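Local coordinates for protein glutathione S-transferase (Bombyx mori, PDB 4E8H) that binds glutathione and probably conjugates it to electrophilic compounds, as a homodimeric glutathione transferase of the delta/epsilon type, at residues B[22-25]-B[26-30]; B[59-63]-B[64-68]; B[70-73]-B[74-77]. All coordinates share one frame; numbering follows the deposited sequence.

All three contacts are local and lie in the thioredoxin-like N-terminal domain, one after another along the chain. Contact 1 closes helix 16-27 of the beta-alpha-beta unit 7-11, 16-27, 32-36; contact 2 is the hairpin of strands 60-63 and 66-69, which adds an edge strand to the four-stranded sheet; contact 3 is the start of helix 71-82, directly after that hairpin. Centres of contacts 1 and 3 lie about 12 Å apart, those of contacts 2 and 3 about 11 Å. Contact 3 joins the others, through Gln75 to Thr24 and through Tyr77 to Asp63, and it holds part of the glutathione site, while contacts 2 and 3 both touch the second subunit.

Contact 1. Residues B[22-25]-B[26-30]; sequences MMTA and RVLEL
Ala25 and Leu30 meet where helix 16-27 ends in a Schellman motif, the C-terminal cap of the helix in the beta-alpha-beta unit of the thioredoxin-like domain. The carbonyl of Ala25 takes the N-H of Leu30 in a short, nearly straight bond (Leu30 N to Ala25 O 2.8 Å, 172° at the hydrogen), while Glu29, with positive phi (62°), turns the chain out of the helix and gives its own N-H to Arg26 O. Beside this bond the CB atoms of Ala25 and Leu30 stand 4.4 Å apart, a small apolar touch. Beyond it, Leu30 packs on Tyr82 of helix 71-82 and on Met2 and Pro3.

Before the cap the bonding is ordinary helix: Arg26 N reaches Met22 O at 3.2 Å. The CG of Arg26, anti to the carbonyl carbon (chi1 -71°), is carried back over the same oxygen, and the bent chain then leads its guanidinium off toward Glu203, a long and weak ion pair. Two residues on, Thr24 and Leu28 run side by side; the hydroxyl of Thr24 is engaged by Ala20 O and Gln75, and its methyl CG2 lies 3.9 Å from Leu28 CD1.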
loop_
_atom_site.group_PDB
_atom_site.type_symbol
_atom_site.label_atom_id
_atom_site.label_comp_id
_atom_site.label_asym_id
_atom_site.label_seq_id
_atom_site.Cartn_x
_atom_site.Cartn_y
_atom_site.Cartn_z
ATOM N N MET B 22 16.485 -2.348 -4.238
ATOM C CA MET B 22 17.935 -2.539 -4.362
ATOM C C MET B 22 18.694 -2.149 -3.094
ATOM O O MET B 22 19.628 -2.842 -2.694
ATOM C CB MET B 22 18.486 -1.781 -5.578
ATOM C CG MET B 22 18.082 -2.385 -6.920
ATOM S SD MET B 22 18.238 -1.236 -8.304
ATOM C CE MET B 22 19.979 -1.395 -8.687
ATOM N N MET B 23 18.286 -1.048 -2.467
ATOM C CA MET B 23 18.886 -0.617 -1.204
ATOM C C MET B 23 18.500 -1.531 -0.039
ATOM O O MET B 23 19.310 -1.756 0.860
ATOM C CB MET B 23 18.532 0.839 -0.885
ATOM C CG MET B 23 19.289 1.868 -1.722
ATOM S SD MET B 23 19.086 3.574 -1.155
ATOM C CE MET B 23 17.345 3.856 -1.468
ATOM N N THR B 24 17.274 -2.054 -0.052
ATOM C CA THR B 24 16.842 -3.007 0.976
ATOM C C THR B 24 17.688 -4.278 0.917
ATOM O O THR B 24 18.118 -4.787 1.953
ATOM C CB THR B 24 15.340 -3.356 0.863
ATOM O OG1 THR B 24 14.565 -2.161 0.996
ATOM C CG2 THR B 24 14.920 -4.337 1.958
ATOM N N ALA B 25 17.932 -4.771 -0.297
ATOM C CA ALA B 25 18.766 -5.955 -0.512
ATOM C C ALA B 25 20.214 -5.754 -0.061
ATOM O O ALA B 25 20.834 -6.683 0.464
ATOM C CB ALA B 25 18.719 -6.379 -1.971
ATOM N N ARG B 26 20.750 -4.552 -0.267
ATOM C CA ARG B 26 22.107 -4.234 0.178
ATOM C C ARG B 26 22.225 -4.259 1.701
ATOM O O ARG B 26 23.165 -4.849 2.241
ATOM C CB ARG B 26 22.570 -2.882 -0.377
ATOM C CG ARG B 26 22.855 -2.886 -1.878
ATOM C CD ARG B 26 24.156 -3.605 -2.210
ATOM N NE ARG B 26 25.322 -2.861 -1.737
ATOM C CZ ARG B 26 25.981 -1.958 -2.458
ATOM N NH1 ARG B 26 25.601 -1.679 -3.701
ATOM N NH2 ARG B 26 27.027 -1.334 -1.936
ATOM N N VAL B 27 21.268 -3.633 2.386
ATOM C CA VAL B 27 21.242 -3.598 3.855
ATOM C C VAL B 27 21.149 -5.011 4.443
ATOM O O VAL B 27 21.725 -5.295 5.496
ATOM C CB VAL B 27 20.100 -2.687 4.392
ATOM C CG1 VAL B 27 19.973 -2.783 5.913
ATOM C CG2 VAL B 27 20.337 -1.245 3.988
ATOM N N LEU B 28 20.437 -5.891 3.742
ATOM C CA LEU B 28 20.298 -7.292 4.140
ATOM C C LEU B 28 21.450 -8.154 3.626
ATOM O O LEU B 28 21.523 -9.347 3.936
ATOM C CB LEU B 28 18.964 -7.858 3.644
ATOM C CG LEU B 28 17.677 -7.285 4.246
ATOM C CD1 LEU B 28 16.482 -7.661 3.394
ATOM C CD2 LEU B 28 17.477 -7.740 5.688
ATOM N N GLU B 29 22.332 -7.543 2.835
ATOM C CA GLU B 29 23.524 -8.201 2.279
ATOM C C GLU B 29 23.184 -9.373 1.350
ATOM O O GLU B 29 23.808 -10.437 1.399
ATOM C CB GLU B 29 24.506 -8.603 3.393
ATOM C CG GLU B 29 24.962 -7.422 4.252
ATOM C CD GLU B 29 25.850 -7.825 5.417
ATOM O OE1 GLU B 29 25.642 -8.913 5.995
ATOM O OE2 GLU B 29 26.756 -7.037 5.764
ATOM N N LEU B 30 22.181 -9.152 0.502
ATOM C CA LEU B 30 21.789 -10.105 -0.529
ATOM C C LEU B 30 22.242 -9.564 -1.876
ATOM O O LEU B 30 21.947 -8.413 -2.210
ATOM C CB LEU B 30 20.265 -10.291 -0.538
ATOM C CG LEU B 30 19.552 -10.757 0.737
ATOM C CD1 LEU B 30 18.055 -10.480 0.654
ATOM C CD2 LEU B 30 19.805 -12.234 1.001
#

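Contact 2. Residues B[59-63]-B[64-68]; sequences PTMDD and NGFIL
Asp62 reaches across a two-residue beta hairpin, strands 60-63 and 66-69 joined by a type I' turn from Asp63 to Phe66, at the edge of the thioredoxin-like sheet. Just before the first strand Pro59, after a cis peptide bond, touches the bound glutathione. The CG of Asp62 is anti to the backbone N (chi1 175°), which swings the carboxylate over the turn; OD1 is met nearly along its C-O bond by the N-H of Gly65, with Asp62 OD1 2.7 Å from Gly65 N. Replacing Asp62 by an alanine removes OD1, and the Gly65 N-H would probably lose its side-chain acceptor, leaving the turn less firmly held. On the same face the aspartate lies obliquely against Ile67, whose CD1 packs 3.8 Å from Asp62 CG, and farther along the methyls Thr60 CG2 and Ile67 CG2 also meet.

The other face carries Met61, Asp63, Phe66 and Leu68. The Met61 chain bends at its last torsion (chi3 76°) and brings CE against both cross-strand neighbours, 3.8 Å from Phe66 CD2 and from Leu68 CB. Ile74 and Tyr77 of helix 71-82 cover Met61 and Leu68. Asp63 accepts at OD1 from the amide of Asn64 (Asn64 ND2 to Asp63 OD1 2.7 Å), the two planar groups standing almost perpendicular, 85° apart. Its other oxygen, OD2, takes hydroxyls of Tyr77 and Tyr82 and forms a salt bridge with Arg94 of the second subunit, so this buried carboxylate has several partners and would probably stay ionised.

Backbone bonds pair Met61 with Leu68 and Asp63 with Phe66. At the turn, Phe66 N donates to Asp63 O at 2.9 Å.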
loop_
_atom_site.group_PDB
_atom_site.type_symbol
_atom_site.label_atom_id
_atom_site.label_comp_id
_atom_site.label_asym_id
_atom_site.label_seq_id
_atom_site.Cartn_x
_atom_site.Cartn_y
_atom_site.Cartn_z
ATOM N N PRO B 59 9.605 -3.046 -10.289
ATOM C CA PRO B 59 10.426 -4.248 -10.172
ATOM C C PRO B 59 9.603 -5.529 -10.099
ATOM O O PRO B 59 8.494 -5.531 -9.558
ATOM C CB PRO B 59 11.165 -4.034 -8.848
ATOM C CG PRO B 59 10.233 -3.220 -8.033
ATOM C CD PRO B 59 9.518 -2.320 -9.008
ATOM N N THR B 60 10.148 -6.598 -10.667
ATOM C CA THR B 60 9.626 -7.939 -10.462
ATOM C C THR B 60 10.776 -8.800 -9.950
ATOM O O THR B 60 11.863 -8.825 -10.537
ATOM C CB THR B 60 8.983 -8.520 -11.747
ATOM O OG1 THR B 60 7.856 -7.716 -12.120
ATOM C CG2 THR B 60 8.508 -9.952 -11.529
ATOM N N MET B 61 10.534 -9.476 -8.834
ATOM C CA MET B 61 11.530 -10.328 -8.207
ATOM C C MET B 61 11.311 -11.791 -8.582
ATOM O O MET B 61 10.174 -12.267 -8.609
ATOM C CB MET B 61 11.469 -10.164 -6.688
ATOM C CG MET B 61 12.479 -11.002 -5.928
ATOM S SD MET B 61 11.953 -11.392 -4.252
ATOM C CE MET B 61 10.738 -12.675 -4.567
ATOM N N ASP B 62 12.407 -12.489 -8.877
ATOM C CA ASP B 62 12.402 -13.946 -9.024
ATOM C C ASP B 62 13.405 -14.563 -8.047
ATOM O O ASP B 62 14.608 -14.633 -8.328
ATOM C CB ASP B 62 12.701 -14.362 -10.475
ATOM C CG ASP B 62 12.815 -15.882 -10.657
ATOM O OD1 ASP B 62 12.597 -16.654 -9.695
ATOM O OD2 ASP B 62 13.132 -16.309 -11.785
ATOM N N ASP B 63 12.897 -14.989 -6.892
ATOM C CA ASP B 63 13.685 -15.729 -5.914
ATOM C C ASP B 63 13.562 -17.212 -6.233
ATOM O O ASP B 63 12.664 -17.899 -5.730
ATOM C CB ASP B 63 13.221 -15.420 -4.479
ATOM C CG ASP B 63 13.935 -16.263 -3.418
ATOM O OD1 ASP B 63 15.013 -16.833 -3.695
ATOM O OD2 ASP B 63 13.409 -16.350 -2.288
ATOM N N ASN B 64 14.447 -17.681 -7.108
ATOM C CA ASN B 64 14.601 -19.105 -7.374
ATOM C C ASN B 64 13.280 -19.799 -7.737
ATOM O O ASN B 64 12.985 -20.894 -7.255
ATOM C CB ASN B 64 15.286 -19.770 -6.171
ATOM C CG ASN B 64 16.677 -19.207 -5.908
ATOM O OD1 ASN B 64 17.673 -19.838 -6.242
ATOM N ND2 ASN B 64 16.749 -18.014 -5.320
ATOM N N GLY B 65 12.492 -19.144 -8.586
ATOM C CA GLY B 65 11.195 -19.673 -9.006
ATOM C C GLY B 65 9.997 -18.973 -8.385
ATOM O O GLY B 65 8.898 -19.007 -8.943
ATOM N N PHE B 66 10.201 -18.351 -7.225
ATOM C CA PHE B 66 9.143 -17.588 -6.567
ATOM C C PHE B 66 9.111 -16.164 -7.113
ATOM O O PHE B 66 10.075 -15.406 -6.967
ATOM C CB PHE B 66 9.315 -17.598 -5.040
ATOM C CG PHE B 66 8.296 -16.768 -4.299
ATOM C CD1 PHE B 66 6.938 -17.084 -4.353
ATOM C CD2 PHE B 66 8.697 -15.677 -3.532
ATOM C CE1 PHE B 66 5.996 -16.318 -3.666
ATOM C CE2 PHE B 66 7.762 -14.905 -2.839
ATOM C CZ PHE B 66 6.409 -15.227 -2.907
ATOM N N ILE B 67 7.994 -15.824 -7.752
ATOM C CA ILE B 67 7.805 -14.518 -8.378
ATOM C C ILE B 67 7.028 -13.575 -7.462
ATOM O O ILE B 67 6.033 -13.970 -6.853
ATOM C CB ILE B 67 7.052 -14.636 -9.735
ATOM C CG1 ILE B 67 7.626 -15.768 -10.605
ATOM C CG2 ILE B 67 7.040 -13.293 -10.476
ATOM C CD1 ILE B 67 9.094 -15.600 -11.030
ATOM N N LEU B 68 7.492 -12.329 -7.374
ATOM C CA LEU B 68 6.799 -11.292 -6.617
ATOM C C LEU B 68 7.006 -9.921 -7.257
ATOM O O LEU B 68 8.100 -9.610 -7.737
ATOM C CB LEU B 68 7.295 -11.280 -5.165
ATOM C CG LEU B 68 6.619 -10.402 -4.107
ATOM C CD1 LEU B 68 5.187 -10.854 -3.824
ATOM C CD2 LEU B 68 7.442 -10.414 -2.830
HETATM O O HOH W 1 16.865 -16.618 -8.669
#

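Contact 3. Residues B[70-73]-B[74-77]; sequences ESRA and IQTY. With GSH (glutathione), chain F.
Glu70 is the N-cap of helix 71-82, and its backbone O accepts the N-H of Ile74, opening the helix that carries part of the glutathione pocket. Bending at chi2 (-71°) turns its carboxylate toward the ligand, where Glu70 OE1 accepts from the glutathione amine N1 at 2.8 Å.

Ser71 grips the adjoining carboxylate with two good bonds, Ser71 N to glutathione O12 at 2.8 Å and the hydroxyl OG to O11 at 2.6 Å, and a weak third from N to O11. A chi1 of 56° keeps OG close to the backbone N-H, and both reach the same carboxylate. The helix N-terminus would probably help stabilise its charge. Ser71 O accepts the N-H of Gln75.

Arg72 extends to the same anion, with O11 at the edge of its guanidinium, near its plane, 3.2 Å from Arg72 NH1, while NH2 is salt-bridged to Asp106. Alongside runs Gln75, its amide plane turned 74° from the guanidinium; NE2 is held by Thr24 and Val160 O, but the buried OE1 has no partner in the model.

Ala73 O takes the N-H of Tyr77, whose hydroxyl goes on to Asp63 and to Arg94 of the second subunit. Thr76 OG1 lies 3.1 Å from both Ala73 O and Arg72 O.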
loop_
_atom_site.group_PDB
_atom_site.type_symbol
_atom_site.label_atom_id
_atom_site.label_comp_id
_atom_site.label_asym_id
_atom_site.label_seq_id
_atom_site.Cartn_x
_atom_site.Cartn_y
_atom_site.Cartn_z
ATOM N N GLU B 70 5.420 -5.497 -6.808
ATOM C CA GLU B 70 5.166 -4.468 -5.779
ATOM C C GLU B 70 6.385 -4.318 -4.875
ATOM O O GLU B 70 6.693 -5.208 -4.077
ATOM C CB GLU B 70 3.895 -4.729 -4.952
ATOM C CG GLU B 70 2.584 -4.540 -5.709
ATOM C CD GLU B 70 2.251 -3.087 -6.037
ATOM O OE1 GLU B 70 2.888 -2.159 -5.487
ATOM O OE2 GLU B 70 1.329 -2.878 -6.853
ATOM N N SER B 71 7.067 -3.181 -5.010
ATOM C CA SER B 71 8.315 -2.918 -4.291
ATOM C C SER B 71 8.219 -3.131 -2.783
ATOM O O SER B 71 9.126 -3.708 -2.180
ATOM C CB SER B 71 8.813 -1.499 -4.580
ATOM O OG SER B 71 7.818 -0.538 -4.267
ATOM N N ARG B 72 7.123 -2.676 -2.182
ATOM C CA ARG B 72 6.982 -2.713 -0.726
ATOM C C ARG B 72 6.698 -4.122 -0.185
ATOM O O ARG B 72 7.094 -4.448 0.938
ATOM C CB ARG B 72 5.954 -1.673 -0.250
ATOM C CG ARG B 72 6.395 -0.224 -0.532
ATOM C CD ARG B 72 5.230 0.770 -0.514
ATOM N NE ARG B 72 5.593 2.063 -1.100
ATOM C CZ ARG B 72 5.576 2.338 -2.404
ATOM N NH1 ARG B 72 5.215 1.414 -3.286
ATOM N NH2 ARG B 72 5.922 3.545 -2.830
ATOM N N ALA B 73 6.040 -4.955 -0.993
ATOM C CA ALA B 73 5.874 -6.380 -0.679
ATOM C C ALA B 73 7.194 -7.143 -0.831
ATOM O O ALA B 73 7.486 -8.051 -0.047
ATOM C CB ALA B 73 4.795 -6.999 -1.554
ATOM N N ILE B 74 7.980 -6.771 -1.844
ATOM C CA ILE B 74 9.317 -7.335 -2.050
ATOM C C ILE B 74 10.237 -7.011 -0.869
ATOM O O ILE B 74 10.896 -7.901 -0.329
ATOM C CB ILE B 74 9.956 -6.855 -3.380
ATOM C CG1 ILE B 74 9.174 -7.401 -4.582
ATOM C CG2 ILE B 74 11.421 -7.291 -3.464
ATOM C CD1 ILE B 74 9.511 -6.731 -5.912
ATOM N N GLN B 75 10.263 -5.738 -0.474
ATOM C CA GLN B 75 11.046 -5.282 0.677
ATOM C C GLN B 75 10.768 -6.097 1.932
ATOM O O GLN B 75 11.695 -6.603 2.573
ATOM C CB GLN B 75 10.721 -3.828 0.992
ATOM C CG GLN B 75 11.417 -2.801 0.147
ATOM C CD GLN B 75 11.111 -1.408 0.639
ATOM O OE1 GLN B 75 10.006 -0.896 0.449
ATOM N NE2 GLN B 75 12.081 -0.790 1.301
ATOM N N THR B 76 9.489 -6.203 2.286
ATOM C CA THR B 76 9.086 -6.896 3.503
ATOM C C THR B 76 9.358 -8.399 3.411
ATOM O O THR B 76 9.762 -9.015 4.402
ATOM C CB THR B 76 7.608 -6.625 3.871
ATOM O OG1 THR B 76 6.761 -6.967 2.767
ATOM C CG2 THR B 76 7.404 -5.156 4.230
ATOM N N TYR B 77 9.158 -8.974 2.223
ATOM C CA TYR B 77 9.492 -10.384 1.980
ATOM C C TYR B 77 10.974 -10.692 2.205
ATOM O O TYR B 77 11.308 -11.711 2.815
ATOM C CB TYR B 77 9.082 -10.833 0.568
ATOM C CG TYR B 77 9.667 -12.181 0.178
ATOM C CD1 TYR B 77 9.228 -13.356 0.790
ATOM C CD2 TYR B 77 10.673 -12.278 -0.787
ATOM C CE1 TYR B 77 9.769 -14.595 0.449
ATOM C CE2 TYR B 77 11.222 -13.516 -1.136
ATOM C CZ TYR B 77 10.762 -14.668 -0.515
ATOM O OH TYR B 77 11.293 -15.893 -0.856
HETATM N N1 GSH F . 3.417 0.162 -7.044
HETATM C CA1 GSH F . 4.435 -0.467 -7.867
HETATM C C1 GSH F . 5.609 -0.833 -7.004
HETATM O O11 GSH F . 5.804 -0.247 -5.917
HETATM O O12 GSH F . 6.404 -1.733 -7.359
HETATM C CB1 GSH F . 4.873 0.491 -8.973
HETATM C CG1 GSH F . 5.413 -0.270 -10.182
HETATM C CD1 GSH F . 5.380 0.584 -11.431
HETATM O OE1 GSH F . 4.242 1.359 -11.740
HETATM N N2 GSH F . 6.462 0.560 -12.208
HETATM C CA2 GSH F . 6.508 1.255 -13.484
HETATM C C2 GSH F . 6.163 0.321 -14.604
HETATM O O2 GSH F . 6.508 -1.039 -14.483
HETATM C CB2 GSH F . 7.904 1.826 -13.708
HETATM S SG2 GSH F . 8.344 3.100 -12.499
HETATM N N3 GSH F . 5.540 0.827 -15.671
HETATM C CA3 GSH F . 5.306 0.050 -16.880
HETATM C C3 GSH F . 3.978 -0.675 -16.855
HETATM O O31 GSH F . 3.329 -0.776 -15.791
HETATM O O32 GSH F . 3.508 -1.187 -17.898
#